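Local coordinates for protein oxidized polyvinyl alcohol hydrolase (Sphingopyxis, PDB 3WLA) that hydrolyses beta-diketones, including 4,6-nonanedione and oxidized polyvinyl alcohol in the second step of polyvinyl alcohol breakdown, cutting a carbon-carbon bond, at residues V37-D42 / T147-D152; N102-G105 / T110-P113; K126-A131 / G221-P226. All blocks are in the same frame, centred on the assembly; numbering follows the deposited sequence.

Contact 1 of 3, residues V37-D42 / T147-D152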
loop_
_atom_site.group_PDB
_atom_site.type_symbol
_atom_site.label_atom_id
_atom_site.label_comp_id
_atom_site.label_asym_id
_atom_site.label_seq_id
_atom_site.Cartn_x
_atom_site.Cartn_y
_atom_site.Cartn_z
ATOM N N VAL A 37 -7.114 16.075 -0.127
ATOM C CA VAL A 37 -5.813 16.710 -0.380
ATOM C C VAL A 37 -5.408 17.568 0.825
ATOM O O VAL A 37 -6.200 18.401 1.295
ATOM C CB VAL A 37 -5.888 17.608 -1.652
ATOM C CG1 VAL A 37 -4.537 18.382 -1.866
ATOM C CG2 VAL A 37 -6.150 16.723 -2.878
ATOM N N VAL A 38 -4.217 17.309 1.370
ATOM C CA VAL A 38 -3.694 18.096 2.526
ATOM C C VAL A 38 -2.339 18.594 2.064
ATOM O O VAL A 38 -1.337 17.912 2.222
ATOM C CB VAL A 38 -3.511 17.223 3.801
ATOM C CG1 VAL A 38 -3.212 18.124 5.019
ATOM C CG2 VAL A 38 -4.794 16.415 4.075
ATOM N N PRO A 39 -2.280 19.795 1.458
ATOM C CA PRO A 39 -0.977 20.285 0.990
ATOM C C PRO A 39 -0.029 20.730 2.087
ATOM O O PRO A 39 -0.435 21.039 3.187
ATOM C CB PRO A 39 -1.357 21.429 0.055
ATOM C CG PRO A 39 -2.492 22.070 0.778
ATOM C CD PRO A 39 -3.320 20.823 1.298
ATOM N N PRO A 40 1.280 20.733 1.808
ATOM C CA PRO A 40 2.284 21.167 2.808
ATOM C C PRO A 40 2.233 22.713 2.821
ATOM O O PRO A 40 1.698 23.314 1.865
ATOM C CB PRO A 40 3.574 20.642 2.210
ATOM C CG PRO A 40 3.325 20.802 0.730
ATOM C CD PRO A 40 1.913 20.319 0.544
ATOM N N LYS A 41 2.740 23.370 3.863
ATOM C CA LYS A 41 2.723 24.849 3.844
ATOM C C LYS A 41 3.588 25.452 2.710
ATOM O O LYS A 41 3.236 26.483 2.166
ATOM C CB LYS A 41 3.119 25.453 5.205
ATOM C CG LYS A 41 4.436 24.984 5.851
ATOM C CD LYS A 41 4.684 25.731 7.210
ATOM C CE LYS A 41 5.562 24.923 8.223
ATOM N NZ LYS A 41 4.811 23.820 8.973
ATOM N N ASP A 42 4.688 24.800 2.328
ATOM C CA ASP A 42 5.539 25.294 1.223
ATOM C C ASP A 42 5.979 24.114 0.338
ATOM O O ASP A 42 6.419 23.103 0.869
ATOM C CB ASP A 42 6.795 26.002 1.781
ATOM C CG ASP A 42 6.444 27.130 2.741
ATOM O OD1 ASP A 42 6.014 28.206 2.259
ATOM O OD2 ASP A 42 6.572 26.920 3.967
ATOM N N THR A 147 -1.138 19.414 -10.820
ATOM C CA THR A 147 -1.333 20.556 -11.722
ATOM C C THR A 147 -1.586 21.817 -10.901
ATOM O O THR A 147 -1.478 22.918 -11.419
ATOM C CB THR A 147 -2.540 20.383 -12.690
ATOM O OG1 THR A 147 -3.752 20.285 -11.929
ATOM C CG2 THR A 147 -2.369 19.161 -13.586
ATOM N N LYS A 148 -1.929 21.668 -9.632
ATOM C CA LYS A 148 -2.190 22.831 -8.812
ATOM C C LYS A 148 -1.104 23.060 -7.743
ATOM O O LYS A 148 -0.878 24.193 -7.330
ATOM C CB LYS A 148 -3.589 22.730 -8.205
ATOM C CG LYS A 148 -3.903 23.852 -7.263
ATOM C CD LYS A 148 -5.404 24.006 -6.977
ATOM C CE LYS A 148 -5.614 25.137 -5.922
ATOM N NZ LYS A 148 -7.010 25.210 -5.359
ATOM N N TRP A 149 -0.423 21.997 -7.299
ATOM C CA TRP A 149 0.698 22.146 -6.342
ATOM C C TRP A 149 1.937 21.538 -6.990
ATOM O O TRP A 149 1.814 20.621 -7.785
ATOM C CB TRP A 149 0.417 21.439 -5.012
ATOM C CG TRP A 149 -0.648 22.100 -4.192
ATOM C CD1 TRP A 149 -0.474 23.010 -3.189
ATOM C CD2 TRP A 149 -2.056 21.879 -4.292
ATOM N NE1 TRP A 149 -1.701 23.368 -2.646
ATOM C CE2 TRP A 149 -2.684 22.681 -3.314
ATOM C CE3 TRP A 149 -2.853 21.072 -5.111
ATOM C CZ2 TRP A 149 -4.062 22.692 -3.140
ATOM C CZ3 TRP A 149 -4.225 21.089 -4.930
ATOM C CH2 TRP A 149 -4.813 21.887 -3.958
ATOM N N LYS A 150 3.128 22.040 -6.684
ATOM C CA LYS A 150 4.323 21.470 -7.292
ATOM C C LYS A 150 4.754 20.197 -6.561
ATOM O O LYS A 150 5.136 20.250 -5.392
ATOM C CB LYS A 150 5.466 22.489 -7.299
ATOM C CG LYS A 150 5.199 23.658 -8.281
ATOM C CD LYS A 150 6.481 24.407 -8.674
ATOM C CE LYS A 150 6.494 24.697 -10.186
ATOM N NZ LYS A 150 6.666 23.479 -11.074
ATOM N N LEU A 151 4.706 19.066 -7.254
ATOM C CA LEU A 151 5.067 17.773 -6.644
ATOM C C LEU A 151 6.412 17.235 -7.178
ATOM O O LEU A 151 6.841 17.623 -8.274
ATOM C CB LEU A 151 3.940 16.749 -6.910
ATOM C CG LEU A 151 2.508 17.198 -6.583
ATOM C CD1 LEU A 151 1.494 16.104 -6.928
ATOM C CD2 LEU A 151 2.439 17.541 -5.111
ATOM N N ASP A 152 7.076 16.359 -6.412
ATOM C CA ASP A 152 8.361 15.801 -6.851
ATOM C C ASP A 152 8.104 14.464 -7.552
ATOM O O ASP A 152 7.850 13.459 -6.899
ATOM C CB ASP A 152 9.251 15.577 -5.646
ATOM C CG ASP A 152 10.623 15.042 -6.024
ATOM O OD1 ASP A 152 10.781 14.512 -7.167
ATOM O OD2 ASP A 152 11.534 15.135 -5.151
#
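The indole of Trp149 takes two residues of 37-42 on one face: Val37 lies over the six-membered ring and Pro39 over the pyrrole part. Val37 CG1 sits 4.0 Å above the ring plane, displaced toward the rim, while the opposite face carries Lys148 CG, 3.6 Å from the plane and likewise off centre. In this alpha/beta-hydrolase fold the contact lies where strand 31-38 runs out into a loop and the chain comes back, after helix 133-145, into the short strand 151-152. Met81 of strand 81-85, the sheet neighbour of strand 31-38, touches Val37, Pro39 and Trp149 alike and so shares the apolar patch. With chi1 at 175°, Val37 CG1 swings opposite the amide nitrogen and reaches the far end of the indole, 4.1 Å from both Trp149 CH2 and Trp149 CZ3. The join rests on van der Waals contact alone, and the backbones stay well apart, with Pro39 CA 7.7 Å from Trp149 CA. Were Trp149 an alanine, Val37 CG1 and the Pro39 ring would probably keep Met81 but lose the indole face they rest on, opening a gap between the two segments. The pyrrolidine crosses the indole at a slant, and its nearest atom, Pro39 CB, comes to 3.3 Å from Trp149 NE1, with Pro39 CG a little farther off at 3.7 Å from that nitrogen.

Contact 2 of 3, residues N102-G105 / T110-P113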
loop_
_atom_site.group_PDB
_atom_site.type_symbol
_atom_site.label_atom_id
_atom_site.label_comp_id
_atom_site.label_asym_id
_atom_site.label_seq_id
_atom_site.Cartn_x
_atom_site.Cartn_y
_atom_site.Cartn_z
ATOM N N ASN A 102 -16.835 -3.630 4.080
ATOM C CA ASN A 102 -16.491 -4.857 4.805
ATOM C C ASN A 102 -17.218 -6.008 4.125
ATOM O O ASN A 102 -18.327 -6.417 4.521
ATOM C CB ASN A 102 -16.904 -4.702 6.258
ATOM C CG ASN A 102 -16.470 -5.875 7.142
ATOM O OD1 ASN A 102 -15.624 -6.688 6.779
ATOM N ND2 ASN A 102 -17.048 -5.936 8.331
ATOM N N GLY A 103 -16.617 -6.514 3.063
ATOM C CA GLY A 103 -17.280 -7.602 2.399
ATOM C C GLY A 103 -16.339 -8.288 1.443
ATOM O O GLY A 103 -15.253 -7.749 1.117
ATOM N N VAL A 104 -16.747 -9.476 0.986
ATOM C CA VAL A 104 -15.916 -10.183 0.003
ATOM C C VAL A 104 -15.922 -9.386 -1.309
ATOM O O VAL A 104 -16.799 -8.540 -1.540
ATOM C CB VAL A 104 -16.441 -11.580 -0.203
ATOM C CG1 VAL A 104 -16.516 -12.255 1.156
ATOM C CG2 VAL A 104 -17.805 -11.548 -0.840
ATOM N N GLY A 105 -14.946 -9.624 -2.166
ATOM C CA GLY A 105 -14.893 -8.859 -3.390
ATOM C C GLY A 105 -15.895 -9.357 -4.394
ATOM O O GLY A 105 -16.568 -10.350 -4.164
ATOM N N THR A 110 -10.793 -10.160 -4.991
ATOM C CA THR A 110 -10.813 -10.957 -3.767
ATOM C C THR A 110 -11.557 -10.301 -2.563
ATOM O O THR A 110 -12.416 -10.925 -1.946
ATOM C CB THR A 110 -9.374 -11.296 -3.292
ATOM O OG1 THR A 110 -8.628 -11.947 -4.360
ATOM C CG2 THR A 110 -9.443 -12.217 -2.058
ATOM N N TRP A 111 -11.239 -9.038 -2.260
ATOM C CA TRP A 111 -11.810 -8.365 -1.082
ATOM C C TRP A 111 -12.349 -7.033 -1.591
ATOM O O TRP A 111 -11.734 -6.381 -2.451
ATOM C CB TRP A 111 -10.676 -8.148 -0.039
ATOM C CG TRP A 111 -11.094 -7.957 1.412
ATOM C CD1 TRP A 111 -10.782 -6.882 2.276
ATOM C CD2 TRP A 111 -11.824 -8.889 2.202
ATOM N NE1 TRP A 111 -11.276 -7.127 3.531
ATOM C CE2 TRP A 111 -11.920 -8.342 3.521
ATOM C CE3 TRP A 111 -12.413 -10.145 1.930
ATOM C CZ2 TRP A 111 -12.589 -9.019 4.557
ATOM C CZ3 TRP A 111 -13.069 -10.813 2.968
ATOM C CH2 TRP A 111 -13.151 -10.254 4.251
ATOM N N ASN A 112 -13.486 -6.627 -1.048
ATOM C CA ASN A 112 -14.122 -5.439 -1.526
ATOM C C ASN A 112 -13.486 -4.045 -1.275
ATOM O O ASN A 112 -13.626 -3.170 -2.103
ATOM C CB ASN A 112 -15.576 -5.410 -1.021
ATOM C CG ASN A 112 -16.487 -4.556 -1.906
ATOM O OD1 ASN A 112 -16.305 -4.512 -3.104
ATOM N ND2 ASN A 112 -17.468 -3.914 -1.324
ATOM N N PRO A 113 -12.818 -3.817 -0.143
ATOM C CA PRO A 113 -12.280 -2.438 -0.002
ATOM C C PRO A 113 -11.467 -1.812 -1.138
ATOM O O PRO A 113 -11.687 -0.638 -1.509
ATOM C CB PRO A 113 -11.472 -2.507 1.291
ATOM C CG PRO A 113 -12.169 -3.578 2.095
ATOM C CD PRO A 113 -12.468 -4.647 1.016
#
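Gly103 O and Asn112 N make one of two backbone bonds that draw the segments together, 3.0 Å long with an N-H...O angle of 160°. The other runs from Gly105 N to Thr110 O at 2.9 Å. Packing is tight here: Asn112 CB lies 3.2 Å from Gly103 O, and a beta carbon on Gly105 would run into the backbone of Thr110 and Trp111. Between the two bonds Val104 and Trp111 face each other as a non-hydrogen-bonded antiparallel pair, their CA atoms 4.6 Å apart, a lone beta bridge that closes a short hairpin-like loop between strand 81-85 and helix 133-145 of the alpha/beta-hydrolase fold. Gly103 O also lies over a face of the Trp111 indole, 3.7 Å above its plane and off toward the rim. Turned opposite the amide nitrogen at CG (chi1 -158°), the indole swings back alongside 102-105, and its NE1 bonds to Thr56 OG1. The Trp111 side chain is about 6 Å from that of Ser162, the probable charge-relay serine. Asn112 ties the loop further through ND2 to Ala100 O and OD1 to Lys106 NZ. The outer side is looser: Val104 points away and is exposed, its CG1 reaching the indole only at 4.2 Å from Trp111 CZ3, and the exposed Asn102 approaches obliquely, OD1 4.4 Å from Trp111 CZ2.

Contact 3 of 3, residues K126-A131 / G221-P226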
loop_
_atom_site.group_PDB
_atom_site.type_symbol
_atom_site.label_atom_id
_atom_site.label_comp_id
_atom_site.label_asym_id
_atom_site.label_seq_id
_atom_site.Cartn_x
_atom_site.Cartn_y
_atom_site.Cartn_z
ATOM N N LYS A 126 -8.829 -11.993 -15.829
ATOM C CA LYS A 126 -8.423 -10.779 -16.544
ATOM C C LYS A 126 -7.429 -9.950 -15.715
ATOM O O LYS A 126 -6.622 -9.176 -16.270
ATOM C CB LYS A 126 -9.632 -9.918 -16.867
ATOM C CG LYS A 126 -10.333 -9.393 -15.650
ATOM C CD LYS A 126 -11.468 -8.494 -16.052
ATOM C CE LYS A 126 -12.648 -9.312 -16.525
ATOM N NZ LYS A 126 -13.172 -10.219 -15.425
ATOM N N TYR A 127 -7.444 -10.139 -14.397
ATOM C CA TYR A 127 -6.595 -9.326 -13.546
ATOM C C TYR A 127 -5.243 -9.873 -13.335
ATOM O O TYR A 127 -4.467 -9.306 -12.568
ATOM C CB TYR A 127 -7.291 -9.001 -12.231
ATOM C CG TYR A 127 -8.532 -8.194 -12.499
ATOM C CD1 TYR A 127 -8.475 -7.062 -13.324
ATOM C CD2 TYR A 127 -9.741 -8.525 -11.934
ATOM C CE1 TYR A 127 -9.584 -6.285 -13.571
ATOM C CE2 TYR A 127 -10.899 -7.726 -12.180
ATOM C CZ TYR A 127 -10.781 -6.610 -12.998
ATOM O OH TYR A 127 -11.845 -5.767 -13.183
ATOM N N LYS A 128 -4.950 -10.970 -14.051
ATOM C CA LYS A 128 -3.615 -11.537 -14.046
ATOM C C LYS A 128 -2.709 -10.515 -14.791
ATOM O O LYS A 128 -1.500 -10.460 -14.537
ATOM C CB LYS A 128 -3.593 -12.873 -14.813
ATOM C CG LYS A 128 -3.858 -14.085 -13.952
ATOM C CD LYS A 128 -4.142 -15.312 -14.793
ATOM C CE LYS A 128 -4.192 -16.553 -13.900
ATOM N NZ LYS A 128 -4.326 -17.860 -14.666
ATOM N N THR A 129 -3.301 -9.720 -15.695
ATOM C CA THR A 129 -2.526 -8.743 -16.494
ATOM C C THR A 129 -3.008 -7.281 -16.425
ATOM O O THR A 129 -2.210 -6.354 -16.615
ATOM C CB THR A 129 -2.473 -9.158 -18.001
ATOM O OG1 THR A 129 -3.812 -9.290 -18.525
ATOM C CG2 THR A 129 -1.733 -10.491 -18.159
ATOM N N ASP A 130 -4.301 -7.092 -16.159
ATOM C CA ASP A 130 -4.951 -5.779 -16.040
ATOM C C ASP A 130 -4.730 -5.333 -14.589
ATOM O O ASP A 130 -5.091 -6.062 -13.656
ATOM C CB ASP A 130 -6.458 -5.931 -16.303
ATOM C CG ASP A 130 -7.201 -4.589 -16.349
ATOM O OD1 ASP A 130 -6.754 -3.625 -15.693
ATOM O OD2 ASP A 130 -8.254 -4.495 -17.014
ATOM N N ALA A 131 -4.110 -4.170 -14.411
ATOM C CA ALA A 131 -3.813 -3.624 -13.086
ATOM C C ALA A 131 -5.097 -3.363 -12.255
ATOM O O ALA A 131 -5.107 -3.435 -11.015
ATOM C CB ALA A 131 -2.999 -2.295 -13.233
ATOM N N GLY A 221 -0.499 -9.494 -7.331
ATOM C CA GLY A 221 0.240 -8.941 -8.467
ATOM C C GLY A 221 -0.013 -9.549 -9.820
ATOM O O GLY A 221 -0.954 -10.317 -10.022
ATOM N N PRO A 222 0.804 -9.191 -10.795
ATOM C CA PRO A 222 0.577 -9.780 -12.109
ATOM C C PRO A 222 0.902 -11.282 -12.037
ATOM O O PRO A 222 1.630 -11.716 -11.128
ATOM C CB PRO A 222 1.594 -9.053 -12.978
ATOM C CG PRO A 222 1.800 -7.709 -12.239
ATOM C CD PRO A 222 1.891 -8.206 -10.823
ATOM N N TYR A 223 0.338 -12.078 -12.947
ATOM C CA TYR A 223 0.722 -13.490 -12.993
ATOM C C TYR A 223 1.332 -13.737 -14.354
ATOM O O TYR A 223 0.678 -13.514 -15.363
ATOM C CB TYR A 223 -0.428 -14.487 -12.891
ATOM C CG TYR A 223 0.163 -15.891 -12.934
ATOM C CD1 TYR A 223 0.786 -16.435 -11.819
ATOM C CD2 TYR A 223 0.217 -16.610 -14.129
ATOM C CE1 TYR A 223 1.468 -17.668 -11.880
ATOM C CE2 TYR A 223 0.891 -17.855 -14.204
ATOM C CZ TYR A 223 1.510 -18.374 -13.089
ATOM O OH TYR A 223 2.152 -19.595 -13.177
ATOM N N PRO A 224 2.602 -14.125 -14.395
ATOM C CA PRO A 224 3.458 -14.321 -13.215
ATOM C C PRO A 224 3.955 -12.970 -12.711
ATOM O O PRO A 224 3.769 -11.961 -13.375
ATOM C CB PRO A 224 4.625 -15.158 -13.749
ATOM C CG PRO A 224 4.743 -14.714 -15.194
ATOM C CD PRO A 224 3.266 -14.571 -15.638
ATOM N N LEU A 225 4.562 -12.963 -11.527
ATOM C CA LEU A 225 5.132 -11.737 -10.986
ATOM C C LEU A 225 6.293 -11.263 -11.902
ATOM O O LEU A 225 7.030 -12.081 -12.476
ATOM C CB LEU A 225 5.725 -12.005 -9.616
ATOM C CG LEU A 225 4.751 -12.292 -8.476
ATOM C CD1 LEU A 225 5.543 -12.576 -7.219
ATOM C CD2 LEU A 225 3.836 -11.106 -8.294
ATOM N N PRO A 226 6.486 -9.949 -12.007
ATOM C CA PRO A 226 7.550 -9.366 -12.829
ATOM C C PRO A 226 8.962 -9.831 -12.420
ATOM O O PRO A 226 9.291 -9.952 -11.221
ATOM C CB PRO A 226 7.386 -7.861 -12.605
ATOM C CG PRO A 226 5.913 -7.693 -12.351
ATOM C CD PRO A 226 5.587 -8.907 -11.460
HETATM O O HOH W 1 -3.810 -10.227 -10.035
#
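Lys128 O is met from 221-226 by two neighbouring residues: the backbone N-H of Tyr223, at 2.9 Å, and the alpha C-H of Pro222, whose CA lies 3.3 Å away. The first is a well-formed hydrogen bond, with an N-H...O angle of 161° and the donor in the carbonyl plane on a lone pair; the second is a bent CA-H...O contact. In the alpha/beta-hydrolase fold these are two loops, one leading into helix 133-145 and one joining helix 201-210 to strand 232-238, and they meet beside helix 163-174, which starts just after the probable nucleophile Ser162. From that helix Leu173 and Phe174 pack against Pro222, Phe174 also against Ala131, and Arg170 reaches Tyr127 O and Asp130 O through NH2 and Ala131 O through NE. A water extends the join: it lies between Tyr127 O (2.8 Å) and Gly221 O (2.9 Å), placed to donate to either of these two carbonyls, which cannot bond to each other. The side chains of Lys128 and Tyr223 run side by side in the same direction, touching near their roots, where Lys128 CG is 3.6 Å from Tyr223 CB. The first torsion of Tyr223 (chi1 -179°) sets its ring carbon CG trans to the amide nitrogen and carries the phenol away from 126-131 until its OH bonds to Asp194 O. Tyr127 instead turns its ring away from 221-226, stacking it with Trp109, and one ring face bears Lys126 CG, 3.6 Å above the plane and over its centre.

How the contacts relate
From the N terminus, the chain leaves strand 31-38 through 37-42, the first half of contact 1. Contact 2 opens and closes within the excursion after strand 81-85, nested in the loop that contact 1 shuts at 147-152. Segment 126-131 also falls inside that loop, but 221-226 comes much later, so contacts 1 and 3 cross; contacts 2 and 3 follow in series. Contact 1 joins the exit of strand 31-38 to the loop that leads into strand 151-152, its centre about 32 Å from those of the others. Contacts 2 and 3 are closer, nearest atoms about 7 Å apart: one folds the excursion on itself, the other ties it to the loop before strand 232-238.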